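Local coordinates for protein xylulose kinase (Bifidobacterium adolescentis ATCC 15703, PDB 3I8B) that probably catalyses the ATP-dependent phosphorylation of D-xylulose to D-xylulose 5-phosphate, as a member of the FGGY carbohydrate kinase family, at residues T41-S46 / A90-D95; H75-L80 / S141-K146; P360-I365 / A400-E405; L367-D372 / E500-A505. All blocks are in the same frame, centred on the assembly; numbering follows the deposited sequence.

Contact 1 (T41-S46 / A90-D95)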
loop_
_atom_site.group_PDB
_atom_site.type_symbol
_atom_site.label_atom_id
_atom_site.label_comp_id
_atom_site.label_asym_id
_atom_site.label_seq_id
_atom_site.Cartn_x
_atom_site.Cartn_y
_atom_site.Cartn_z
ATOM N N THR A 41 11.559 5.541 10.848
ATOM C CA THR A 41 11.192 4.392 10.030
ATOM C C THR A 41 11.012 3.163 10.918
ATOM O O THR A 41 10.707 2.064 10.443
ATOM C CB THR A 41 12.274 4.110 8.978
ATOM O OG1 THR A 41 13.523 3.850 9.638
ATOM C CG2 THR A 41 12.428 5.312 8.065
ATOM N N SER A 42 11.239 3.366 12.210
ATOM C CA SER A 42 10.928 2.392 13.246
ATOM C C SER A 42 10.315 3.168 14.424
ATOM O O SER A 42 10.634 4.341 14.621
ATOM C CB SER A 42 12.192 1.644 13.681
ATOM O OG SER A 42 12.609 0.707 12.689
ATOM N N VAL A 43 9.439 2.535 15.201
ATOM C CA VAL A 43 8.720 3.278 16.236
ATOM C C VAL A 43 8.069 2.378 17.288
ATOM O O VAL A 43 7.737 1.233 17.022
ATOM C CB VAL A 43 7.659 4.220 15.597
ATOM C CG1 VAL A 43 6.526 3.412 14.986
ATOM C CG2 VAL A 43 7.124 5.228 16.624
ATOM N N ASP A 44 7.927 2.901 18.496
ATOM C CA ASP A 44 7.225 2.208 19.572
ATOM C C ASP A 44 5.713 2.376 19.377
ATOM O O ASP A 44 5.204 3.504 19.410
ATOM C CB ASP A 44 7.655 2.817 20.910
ATOM C CG ASP A 44 7.053 2.107 22.109
ATOM O OD1 ASP A 44 6.117 1.295 21.950
ATOM O OD2 ASP A 44 7.518 2.376 23.236
ATOM N N PRO A 45 4.991 1.265 19.166
ATOM C CA PRO A 45 3.540 1.345 18.930
ATOM C C PRO A 45 2.771 2.083 20.033
ATOM O O PRO A 45 1.654 2.552 19.777
ATOM C CB PRO A 45 3.122 -0.126 18.870
ATOM C CG PRO A 45 4.356 -0.820 18.327
ATOM C CD PRO A 45 5.500 -0.111 19.003
ATOM N N SER A 46 3.347 2.177 21.232
ATOM C CA SER A 46 2.774 3.018 22.292
ATOM C C SER A 46 2.392 4.397 21.758
ATOM O O SER A 46 1.403 4.970 22.180
ATOM C CB SER A 46 3.748 3.202 23.463
ATOM O OG SER A 46 3.793 2.039 24.268
ATOM N N ALA A 90 8.503 -1.347 16.279
ATOM C CA ALA A 90 7.947 -1.776 15.021
ATOM C C ALA A 90 8.845 -1.266 13.924
ATOM O O ALA A 90 9.312 -0.123 13.979
ATOM C CB ALA A 90 6.513 -1.249 14.846
HETATM N N MSE A 91 9.103 -2.118 12.936
HETATM C CA MSE A 91 9.901 -1.717 11.782
HETATM C C MSE A 91 8.976 -1.548 10.598
HETATM O O MSE A 91 8.247 -2.474 10.226
HETATM C CB MSE A 91 10.976 -2.761 11.485
HETATM C CG MSE A 91 11.830 -3.070 12.705
HETATM SE SE MSE A 91 13.051 -4.562 12.372
HETATM C CE MSE A 91 14.237 -3.669 11.070
ATOM N N LEU A 92 9.019 -0.361 10.009
ATOM C CA LEU A 92 7.969 0.110 9.126
ATOM C C LEU A 92 8.268 -0.100 7.647
ATOM O O LEU A 92 9.387 -0.505 7.271
ATOM C CB LEU A 92 7.692 1.592 9.421
ATOM C CG LEU A 92 7.386 1.909 10.891
ATOM C CD1 LEU A 92 6.932 3.382 11.067
ATOM C CD2 LEU A 92 6.333 0.936 11.442
ATOM N N TRP A 93 7.269 0.179 6.811
ATOM C CA TRP A 93 7.386 -0.021 5.366
ATOM C C TRP A 93 8.622 0.678 4.782
ATOM O O TRP A 93 9.192 0.215 3.786
ATOM C CB TRP A 93 6.138 0.491 4.643
ATOM C CG TRP A 93 6.005 1.991 4.732
ATOM C CD1 TRP A 93 5.501 2.702 5.776
ATOM C CD2 TRP A 93 6.415 2.956 3.747
ATOM N NE1 TRP A 93 5.558 4.049 5.504
ATOM C CE2 TRP A 93 6.112 4.234 4.266
ATOM C CE3 TRP A 93 6.994 2.863 2.476
ATOM C CZ2 TRP A 93 6.370 5.419 3.558
ATOM C CZ3 TRP A 93 7.260 4.046 1.772
ATOM C CH2 TRP A 93 6.946 5.305 2.319
ATOM N N ASN A 94 9.022 1.788 5.395
ATOM C CA ASN A 94 10.135 2.592 4.883
ATOM C C ASN A 94 11.457 2.382 5.613
ATOM O O ASN A 94 12.440 3.068 5.331
ATOM C CB ASN A 94 9.785 4.087 4.851
ATOM C CG ASN A 94 9.312 4.617 6.202
ATOM O OD1 ASN A 94 9.160 3.867 7.157
ATOM N ND2 ASN A 94 9.094 5.926 6.282
ATOM N N ASP A 95 11.476 1.460 6.565
ATOM C CA ASP A 95 12.739 0.986 7.119
ATOM C C ASP A 95 13.484 0.225 6.027
ATOM O O ASP A 95 12.901 -0.606 5.328
ATOM C CB ASP A 95 12.504 0.056 8.307
ATOM C CG ASP A 95 13.757 -0.731 8.691
ATOM O OD1 ASP A 95 14.670 -0.125 9.277
ATOM O OD2 ASP A 95 13.817 -1.961 8.419
HETATM O O HOH W 1 14.236 1.783 10.943
#

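Contact 2 (H75-L80 / S141-K146)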
loop_
_atom_site.group_PDB
_atom_site.type_symbol
_atom_site.label_atom_id
_atom_site.label_comp_id
_atom_site.label_asym_id
_atom_site.label_seq_id
_atom_site.Cartn_x
_atom_site.Cartn_y
_atom_site.Cartn_z
ATOM N N HIS A 75 2.532 -3.467 6.148
ATOM C CA HIS A 75 3.798 -4.191 6.373
ATOM C C HIS A 75 4.409 -4.087 7.779
ATOM O O HIS A 75 5.044 -5.028 8.248
ATOM C CB HIS A 75 4.849 -3.777 5.317
ATOM C CG HIS A 75 4.317 -3.753 3.914
ATOM N ND1 HIS A 75 4.287 -2.608 3.143
ATOM C CD2 HIS A 75 3.784 -4.733 3.147
ATOM C CE1 HIS A 75 3.772 -2.886 1.958
ATOM N NE2 HIS A 75 3.447 -4.166 1.939
ATOM N N GLY A 76 4.222 -2.949 8.446
ATOM C CA GLY A 76 4.866 -2.726 9.728
ATOM C C GLY A 76 4.822 -3.939 10.642
ATOM O O GLY A 76 3.742 -4.472 10.961
HETATM N N MSE A 77 5.994 -4.369 11.100
HETATM C CA MSE A 77 6.093 -5.554 11.950
HETATM C C MSE A 77 5.896 -5.223 13.432
HETATM O O MSE A 77 6.747 -4.565 14.035
HETATM C CB MSE A 77 7.461 -6.238 11.773
HETATM C CG MSE A 77 7.684 -7.412 12.722
HETATM SE SE MSE A 77 9.588 -7.789 13.165
HETATM C CE MSE A 77 9.967 -6.196 14.279
ATOM N N VAL A 78 4.789 -5.692 14.007
ATOM C CA VAL A 78 4.571 -5.624 15.453
ATOM C C VAL A 78 4.708 -7.020 16.078
ATOM O O VAL A 78 3.892 -7.920 15.824
ATOM C CB VAL A 78 3.175 -5.059 15.821
ATOM C CG1 VAL A 78 3.003 -4.971 17.351
ATOM C CG2 VAL A 78 2.955 -3.686 15.184
ATOM N N ILE A 79 5.728 -7.204 16.902
ATOM C CA ILE A 79 5.882 -8.489 17.574
ATOM C C ILE A 79 5.597 -8.407 19.070
ATOM O O ILE A 79 6.084 -7.509 19.769
ATOM C CB ILE A 79 7.246 -9.174 17.286
ATOM C CG1 ILE A 79 8.409 -8.204 17.523
ATOM C CG2 ILE A 79 7.284 -9.701 15.866
ATOM C CD1 ILE A 79 9.811 -8.893 17.444
ATOM N N LEU A 80 4.796 -9.369 19.539
ATOM C CA LEU A 80 4.308 -9.430 20.909
ATOM C C LEU A 80 4.820 -10.675 21.603
ATOM O O LEU A 80 4.935 -11.745 20.973
ATOM C CB LEU A 80 2.778 -9.481 20.912
ATOM C CG LEU A 80 2.062 -8.389 20.131
ATOM C CD1 LEU A 80 0.554 -8.616 20.160
ATOM C CD2 LEU A 80 2.447 -7.044 20.748
ATOM N N SER A 141 10.422 -3.578 2.460
ATOM C CA SER A 141 9.155 -3.159 3.063
ATOM C C SER A 141 8.468 -4.278 3.818
ATOM O O SER A 141 7.883 -4.053 4.879
ATOM C CB SER A 141 8.184 -2.631 2.000
ATOM O OG SER A 141 8.588 -1.361 1.538
ATOM N N TYR A 142 8.526 -5.481 3.253
ATOM C CA TYR A 142 7.660 -6.571 3.672
ATOM C C TYR A 142 7.946 -7.176 5.044
ATOM O O TYR A 142 9.095 -7.287 5.474
ATOM C CB TYR A 142 7.601 -7.654 2.596
ATOM C CG TYR A 142 7.173 -7.130 1.247
ATOM C CD1 TYR A 142 6.480 -5.924 1.132
ATOM C CD2 TYR A 142 7.448 -7.842 0.085
ATOM C CE1 TYR A 142 6.086 -5.440 -0.107
ATOM C CE2 TYR A 142 7.054 -7.376 -1.146
ATOM C CZ TYR A 142 6.371 -6.177 -1.241
ATOM O OH TYR A 142 5.980 -5.723 -2.482
ATOM N N THR A 143 6.861 -7.554 5.726
ATOM C CA THR A 143 6.904 -7.967 7.116
ATOM C C THR A 143 7.891 -9.113 7.359
ATOM O O THR A 143 8.660 -9.078 8.314
ATOM C CB THR A 143 5.496 -8.404 7.618
ATOM O OG1 THR A 143 4.499 -7.504 7.108
ATOM C CG2 THR A 143 5.454 -8.419 9.147
ATOM N N LEU A 144 7.835 -10.141 6.520
ATOM C CA LEU A 144 8.729 -11.286 6.686
ATOM C C LEU A 144 10.193 -10.845 6.746
ATOM O O LEU A 144 10.985 -11.418 7.488
ATOM C CB LEU A 144 8.545 -12.305 5.558
ATOM C CG LEU A 144 9.339 -13.610 5.715
ATOM C CD1 LEU A 144 8.935 -14.350 7.002
ATOM C CD2 LEU A 144 9.132 -14.509 4.500
ATOM N N THR A 145 10.554 -9.825 5.972
ATOM C CA THR A 145 11.954 -9.387 5.939
ATOM C C THR A 145 12.360 -8.780 7.277
ATOM O O THR A 145 13.504 -8.933 7.706
ATOM C CB THR A 145 12.261 -8.415 4.784
ATOM O OG1 THR A 145 11.812 -7.096 5.123
ATOM C CG2 THR A 145 11.578 -8.887 3.501
ATOM N N LYS A 146 11.404 -8.130 7.946
ATOM C CA LYS A 146 11.645 -7.539 9.263
ATOM C C LYS A 146 11.883 -8.631 10.303
ATOM O O LYS A 146 12.802 -8.537 11.129
ATOM C CB LYS A 146 10.456 -6.678 9.709
ATOM C CG LYS A 146 9.999 -5.625 8.714
ATOM C CD LYS A 146 11.164 -4.749 8.214
ATOM C CE LYS A 146 10.614 -3.510 7.511
ATOM N NZ LYS A 146 11.693 -2.727 6.848
#

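Contact 3 (P360-I365 / A400-E405)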
loop_
_atom_site.group_PDB
_atom_site.type_symbol
_atom_site.label_atom_id
_atom_site.label_comp_id
_atom_site.label_asym_id
_atom_site.label_seq_id
_atom_site.Cartn_x
_atom_site.Cartn_y
_atom_site.Cartn_z
ATOM N N PRO A 360 3.853 16.996 -29.108
ATOM C CA PRO A 360 3.776 15.624 -28.597
ATOM C C PRO A 360 4.889 14.765 -29.189
ATOM O O PRO A 360 4.966 14.606 -30.410
ATOM C CB PRO A 360 2.417 15.140 -29.105
ATOM C CG PRO A 360 1.604 16.381 -29.250
ATOM C CD PRO A 360 2.578 17.436 -29.708
ATOM N N GLY A 361 5.743 14.216 -28.333
ATOM C CA GLY A 361 6.886 13.455 -28.801
ATOM C C GLY A 361 8.162 14.245 -28.620
ATOM O O GLY A 361 9.266 13.708 -28.762
ATOM N N ALA A 362 8.009 15.527 -28.304
ATOM C CA ALA A 362 9.150 16.405 -28.049
ATOM C C ALA A 362 10.117 16.392 -29.230
ATOM O O ALA A 362 11.333 16.398 -29.055
ATOM C CB ALA A 362 9.864 15.994 -26.759
ATOM N N ASN A 363 9.562 16.360 -30.433
ATOM C CA ASN A 363 10.371 16.336 -31.639
ATOM C C ASN A 363 11.477 15.284 -31.582
ATOM O O ASN A 363 12.585 15.511 -32.072
ATOM C CB ASN A 363 10.957 17.725 -31.906
ATOM C CG ASN A 363 9.904 18.711 -32.383
ATOM O OD1 ASN A 363 9.439 18.631 -33.524
ATOM N ND2 ASN A 363 9.513 19.637 -31.507
ATOM N N GLY A 364 11.173 14.150 -30.953
ATOM C CA GLY A 364 12.028 12.978 -31.030
ATOM C C GLY A 364 12.823 12.635 -29.788
ATOM O O GLY A 364 13.390 11.554 -29.697
ATOM N N ILE A 365 12.871 13.547 -28.827
ATOM C CA ILE A 365 13.590 13.279 -27.591
ATOM C C ILE A 365 12.741 12.473 -26.612
ATOM O O ILE A 365 11.597 12.821 -26.319
ATOM C CB ILE A 365 14.030 14.570 -26.906
ATOM C CG1 ILE A 365 15.015 15.338 -27.800
ATOM C CG2 ILE A 365 14.631 14.269 -25.532
ATOM C CD1 ILE A 365 15.388 16.702 -27.240
ATOM N N ALA A 400 12.237 20.026 -21.928
ATOM C CA ALA A 400 11.161 20.254 -20.970
ATOM C C ALA A 400 10.025 19.270 -21.229
ATOM O O ALA A 400 9.573 18.570 -20.330
ATOM C CB ALA A 400 10.655 21.684 -21.073
ATOM N N ARG A 401 9.581 19.218 -22.479
ATOM C CA ARG A 401 8.487 18.346 -22.876
ATOM C C ARG A 401 8.837 16.867 -22.649
ATOM O O ARG A 401 7.969 16.068 -22.296
ATOM C CB ARG A 401 8.117 18.609 -24.340
ATOM C CG ARG A 401 6.978 17.762 -24.883
ATOM C CD ARG A 401 5.661 18.074 -24.173
ATOM N NE ARG A 401 4.520 17.474 -24.858
ATOM C CZ ARG A 401 3.582 18.161 -25.506
ATOM N NH1 ARG A 401 3.640 19.484 -25.563
ATOM N NH2 ARG A 401 2.585 17.522 -26.099
ATOM N N ALA A 402 10.107 16.514 -22.847
ATOM C CA ALA A 402 10.572 15.141 -22.625
ATOM C C ALA A 402 10.550 14.749 -21.144
ATOM O O ALA A 402 10.294 13.594 -20.809
ATOM C CB ALA A 402 11.983 14.932 -23.224
ATOM N N PHE A 403 10.824 15.710 -20.264
ATOM C CA PHE A 403 10.720 15.480 -18.828
ATOM C C PHE A 403 9.269 15.150 -18.442
ATOM O O PHE A 403 9.003 14.189 -17.713
ATOM C CB PHE A 403 11.176 16.713 -18.051
ATOM C CG PHE A 403 12.657 16.768 -17.781
ATOM C CD1 PHE A 403 13.234 15.954 -16.817
ATOM C CD2 PHE A 403 13.464 17.669 -18.458
ATOM C CE1 PHE A 403 14.589 16.016 -16.561
ATOM C CE2 PHE A 403 14.821 17.737 -18.202
ATOM C CZ PHE A 403 15.382 16.913 -17.249
ATOM N N VAL A 404 8.330 15.955 -18.931
ATOM C CA VAL A 404 6.909 15.720 -18.638
ATOM C C VAL A 404 6.387 14.431 -19.284
ATOM O O VAL A 404 5.684 13.631 -18.647
ATOM C CB VAL A 404 6.037 16.903 -19.095
ATOM C CG1 VAL A 404 4.569 16.619 -18.811
ATOM C CG2 VAL A 404 6.469 18.185 -18.401
ATOM N N GLU A 405 6.726 14.228 -20.551
ATOM C CA GLU A 405 6.267 13.052 -21.267
ATOM C C GLU A 405 6.870 11.792 -20.658
ATOM O O GLU A 405 6.270 10.720 -20.705
ATOM C CB GLU A 405 6.593 13.160 -22.766
ATOM C CG GLU A 405 5.791 14.244 -23.501
ATOM C CD GLU A 405 5.914 14.153 -25.020
ATOM O OE1 GLU A 405 6.894 13.538 -25.507
ATOM O OE2 GLU A 405 5.035 14.707 -25.727
HETATM O O HOH W 2 9.141 12.347 -25.191
#

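Contact 4 (L367-D372 / E500-A505)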
loop_
_atom_site.group_PDB
_atom_site.type_symbol
_atom_site.label_atom_id
_atom_site.label_comp_id
_atom_site.label_asym_id
_atom_site.label_seq_id
_atom_site.Cartn_x
_atom_site.Cartn_y
_atom_site.Cartn_z
ATOM N N LEU A 367 12.805 10.651 -22.718
ATOM C CA LEU A 367 13.410 10.440 -21.413
ATOM C C LEU A 367 12.894 9.141 -20.821
ATOM O O LEU A 367 11.676 8.946 -20.748
ATOM C CB LEU A 367 13.048 11.589 -20.466
ATOM C CG LEU A 367 13.440 11.364 -19.000
ATOM C CD1 LEU A 367 14.961 11.130 -18.873
ATOM C CD2 LEU A 367 12.982 12.521 -18.106
ATOM N N VAL A 368 13.805 8.248 -20.435
ATOM C CA VAL A 368 13.464 7.118 -19.577
ATOM C C VAL A 368 13.953 7.489 -18.188
ATOM O O VAL A 368 15.148 7.417 -17.899
ATOM C CB VAL A 368 14.110 5.795 -20.036
ATOM C CG1 VAL A 368 13.782 4.655 -19.051
ATOM C CG2 VAL A 368 13.648 5.437 -21.437
ATOM N N PRO A 369 13.025 7.898 -17.314
ATOM C CA PRO A 369 13.383 8.644 -16.109
ATOM C C PRO A 369 13.756 7.776 -14.919
ATOM O O PRO A 369 13.240 8.032 -13.831
ATOM C CB PRO A 369 12.082 9.384 -15.764
ATOM C CG PRO A 369 11.003 8.782 -16.649
ATOM C CD PRO A 369 11.582 7.603 -17.350
ATOM N N TYR A 370 14.625 6.788 -15.100
ATOM C CA TYR A 370 14.992 5.918 -13.986
ATOM C C TYR A 370 16.074 6.551 -13.106
ATOM O O TYR A 370 17.084 5.924 -12.785
ATOM C CB TYR A 370 15.431 4.534 -14.480
ATOM C CG TYR A 370 14.390 3.795 -15.297
ATOM C CD1 TYR A 370 13.053 4.193 -15.301
ATOM C CD2 TYR A 370 14.739 2.677 -16.046
ATOM C CE1 TYR A 370 12.100 3.511 -16.050
ATOM C CE2 TYR A 370 13.801 1.996 -16.785
ATOM C CZ TYR A 370 12.488 2.414 -16.786
ATOM O OH TYR A 370 11.573 1.719 -17.530
ATOM N N PHE A 371 15.862 7.800 -12.711
ATOM C CA PHE A 371 16.791 8.452 -11.800
ATOM C C PHE A 371 16.923 7.587 -10.563
ATOM O O PHE A 371 15.932 7.330 -9.880
ATOM C CB PHE A 371 16.284 9.839 -11.419
ATOM C CG PHE A 371 16.163 10.771 -12.581
ATOM C CD1 PHE A 371 17.266 11.463 -13.050
ATOM C CD2 PHE A 371 14.945 10.948 -13.218
ATOM C CE1 PHE A 371 17.161 12.321 -14.124
ATOM C CE2 PHE A 371 14.831 11.807 -14.297
ATOM C CZ PHE A 371 15.938 12.491 -14.753
ATOM N N ASP A 372 18.135 7.116 -10.287
ATOM C CA ASP A 372 18.362 6.276 -9.112
ATOM C C ASP A 372 17.654 4.920 -9.208
ATOM O O ASP A 372 17.266 4.341 -8.195
ATOM C CB ASP A 372 17.916 7.019 -7.845
ATOM C CG ASP A 372 18.558 8.395 -7.722
ATOM O OD1 ASP A 372 19.743 8.466 -7.338
ATOM O OD2 ASP A 372 17.883 9.404 -8.019
ATOM N N GLU A 500 4.808 4.799 -27.546
ATOM C CA GLU A 500 5.483 3.808 -28.389
ATOM C C GLU A 500 6.988 4.086 -28.492
ATOM O O GLU A 500 7.798 3.157 -28.469
ATOM C CB GLU A 500 4.823 3.698 -29.770
ATOM C CG GLU A 500 3.432 3.041 -29.712
ATOM C CD GLU A 500 2.706 3.008 -31.059
ATOM O OE1 GLU A 500 2.963 3.900 -31.899
ATOM O OE2 GLU A 500 1.872 2.094 -31.271
ATOM N N ALA A 501 7.348 5.364 -28.583
ATOM C CA ALA A 501 8.750 5.783 -28.579
ATOM C C ALA A 501 9.411 5.511 -27.228
ATOM O O ALA A 501 10.551 5.056 -27.160
ATOM C CB ALA A 501 8.866 7.264 -28.933
ATOM N N TYR A 502 8.684 5.801 -26.156
ATOM C CA TYR A 502 9.166 5.569 -24.807
ATOM C C TYR A 502 9.450 4.090 -24.610
ATOM O O TYR A 502 10.480 3.718 -24.053
ATOM C CB TYR A 502 8.118 6.036 -23.787
ATOM C CG TYR A 502 8.485 5.771 -22.341
ATOM C CD1 TYR A 502 8.151 4.572 -21.725
ATOM C CD2 TYR A 502 9.166 6.728 -21.589
ATOM C CE1 TYR A 502 8.486 4.331 -20.401
ATOM C CE2 TYR A 502 9.500 6.498 -20.265
ATOM C CZ TYR A 502 9.167 5.296 -19.676
ATOM O OH TYR A 502 9.501 5.065 -18.358
ATOM N N ALA A 503 8.531 3.246 -25.061
ATOM C CA ALA A 503 8.685 1.810 -24.868
ATOM C C ALA A 503 9.932 1.295 -25.574
ATOM O O ALA A 503 10.688 0.505 -25.005
ATOM C CB ALA A 503 7.448 1.056 -25.333
ATOM N N LYS A 504 10.144 1.741 -26.809
ATOM C CA LYS A 504 11.365 1.396 -27.526
ATOM C C LYS A 504 12.579 1.774 -26.691
ATOM O O LYS A 504 13.419 0.928 -26.397
ATOM C CB LYS A 504 11.420 2.078 -28.897
ATOM C CG LYS A 504 10.520 1.427 -29.948
ATOM C CD LYS A 504 10.716 2.047 -31.331
ATOM C CE LYS A 504 9.800 1.399 -32.378
ATOM N NZ LYS A 504 8.392 1.862 -32.262
ATOM N N ALA A 505 12.650 3.038 -26.283
ATOM C CA ALA A 505 13.801 3.532 -25.525
ATOM C C ALA A 505 14.087 2.741 -24.255
ATOM O O ALA A 505 15.228 2.381 -24.001
ATOM C CB ALA A 505 13.649 5.025 -25.202
HETATM O O HOH W 3 8.927 2.500 -17.538
#

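Contact 1 (T41-S46 / A90-D95)
T41, S42 and D95 close on one water, which links the side chains of the two segments. It donates to D95 OD1 at 2.6 Å, while S42 OG lies 2.6 Å from it and T41 OG1 also binds it. D95 suits the place because its carboxylate serves two sides: OD1 also bonds S97 OG, and OD2 forms a salt bridge with K146. Beyond the water the strands pair antiparallel. V43 and A90 form the hydrogen-bonded pair, with A90 N to V43 O at 2.8 Å and V43 N to A90 O at 2.9 Å. S42 and M91 are the non-hydrogen-bonded pair; past them L92 N reaches T41 O at 3.0 Å, and a type I turn carries the chain from L92 to D95. On the face of V43 and A90, V43 CG1 meets L92 CD1 at 3.9 Å, and small A90 leaves room for the ring of P45. N94 folds back over T41: chi1 of 54° places CG between the backbone N and carbonyl carbon, bringing OD1 within 3.6 Å of T41 CB, although this buried oxygen has no polar partner. With an alanine in place of N94, the T41 methyl would probably lose the amide packed against it, leaving a gap there. D44 OD1 caps S46 N ahead of helix 46-58. Together this forms a short antiparallel beta ribbon in the N-terminal domain of an FGGY kinase, with the L92 side chain about 7 Å from that of H75, a predicted substrate-binding residue.

Contact 2 (H75-L80 / S141-K146)
H75 and T143 bring the two backbones together, their CA atoms 4.9 Å apart, where the loop leading to strand 78-80 passes the first turn of helix 143-153. H75 has a positive phi, and its carbonyl accepts from T143 OG1 at 2.8 Å. The approach is well bent, with a C=O...donor angle of 115°. Threonine suits this place: its hydroxyl donates to the carbonyl while CG2, on the other branch, packs against M77 CB at 4.0 Å. Y142 occupies the N-cap, and its carbonyl receives both T145 N and T145 OG1, the hydroxyl at 2.7 Å, which ties the helix start together. The N-terminal end of this helix probably lines the cleft between the two domains of the actin-like FGGY fold, where H75 is predicted to bind substrate; Y142 OH bonds S315 of the C-terminal domain. The H75 and Y142 side chains run side by side, pointing the same way. Y142 CD1 sits 3.4 Å above one face of the H75 ring, near its rim, with the two planes inclined at 44°. S141 O presses on H75 CB at 3.1 Å. Farther along, M77, present as selenomethionine, holds CG anti to its own N (chi1 175°), and with chi2 also extended SE comes to 3.7 Å from K146 CB. The lysine offers its aliphatic base to M77, while its ammonium end leads off toward D95, S98 and A140 O.

Contact 3 (P360-I365 / A400-E405)
R401, first of the helix to touch the loop, holds CG anti to its backbone N (chi1 -180°), which sets CG against A362 CB at 3.9 Å; the bend at chi2 then turns the chain, whose guanidinium has P360 N over one face. P360 N has no hydrogen to give, so its approach to NH2 is packing alone. NH1 bonds A355 O, and NE forms a salt bridge with E405 OE2 at 2.9 Å, one helical turn on. A402 is small enough to let the loop come close: its CB meets I365 CG2 at 3.6 Å and also faces A362 CB. E405, extended beyond CG, reaches the loop last. OE2 takes G361 N on its syn lone pair at 2.7 Å, nearly straight at 168°, while R401 NE reaches the same oxygen from above the carboxylate plane. Two donors thus hold OE2, and a water joins OE1 to I365 O, donating to each. Glycine is called for at 361 because at its backbone angles (phi 106°) a CB would be jammed against the carbonyl O of P360. The loop follows helix 348-357 and leads into strand 366-368; helix 396-420 meanwhile lays A400 and V404 on helix 348-357 and F403 on helix 335-344.

Contact 4 (L367-D372 / E500-A505)
Y502 packs the edge of its ring tightly against the L367-P369 backbone and the proline ring. CE2 comes within 3.3 Å of L367 O, which is buried without a polar partner, and P369 CD lies in the ring plane, 3.4 Å from Y502 OH. With CG anti to the backbone N (chi1 177°), the flat ring extends from the helix far enough to reach this proline, the two side chains crossing at about a right angle. Beside it V368 CG2 touches A505 CB at 3.8 Å; this alanine, small enough to let helix and strand approach, is partly exposed and marks the edge of the packing. The other part of the contact is looser. No hydrogen bond joins the segments directly; the hydroxyls of Y370 and Y502 stand 4.0 Å apart and share a water 2.8 Å from each OH. Replacing Y502 by an alanine is likely to open a gap beside P369 and leave the bridging water with one of its two tyrosine mates gone. Within its own segment, V368 CG1 covers the centre of one face of the Y370 ring. Behind, Y502 rests on C409, S410 and D413 of helix 396-420, strand 366-368 pairs with strand 385-387, and P369 leans on I336 of helix 335-344.

Overall arrangement
The four contacts fall into two pairs. Contacts 1 and 2, with centres 9 Å apart, lie in the N-terminal FGGY domain; their segments alternate along the chain, and strands 78-80 and 90-91 follow each other, linked by backbone bonding of M77 with M91. Contacts 3 and 4, with centres 11 Å apart, come later, also with alternating segments; contact 3 includes part of helix 396-420, and contact 4 packs on the same helix, where A402 and F403 touch L367. Centres of the two pairs are 34 to 41 Å apart. The first pair includes predicted substrate residue H75 and lies near predicted proton acceptor D274, whereas the second joins loop, strand and C-terminal helix away from the annotated sites.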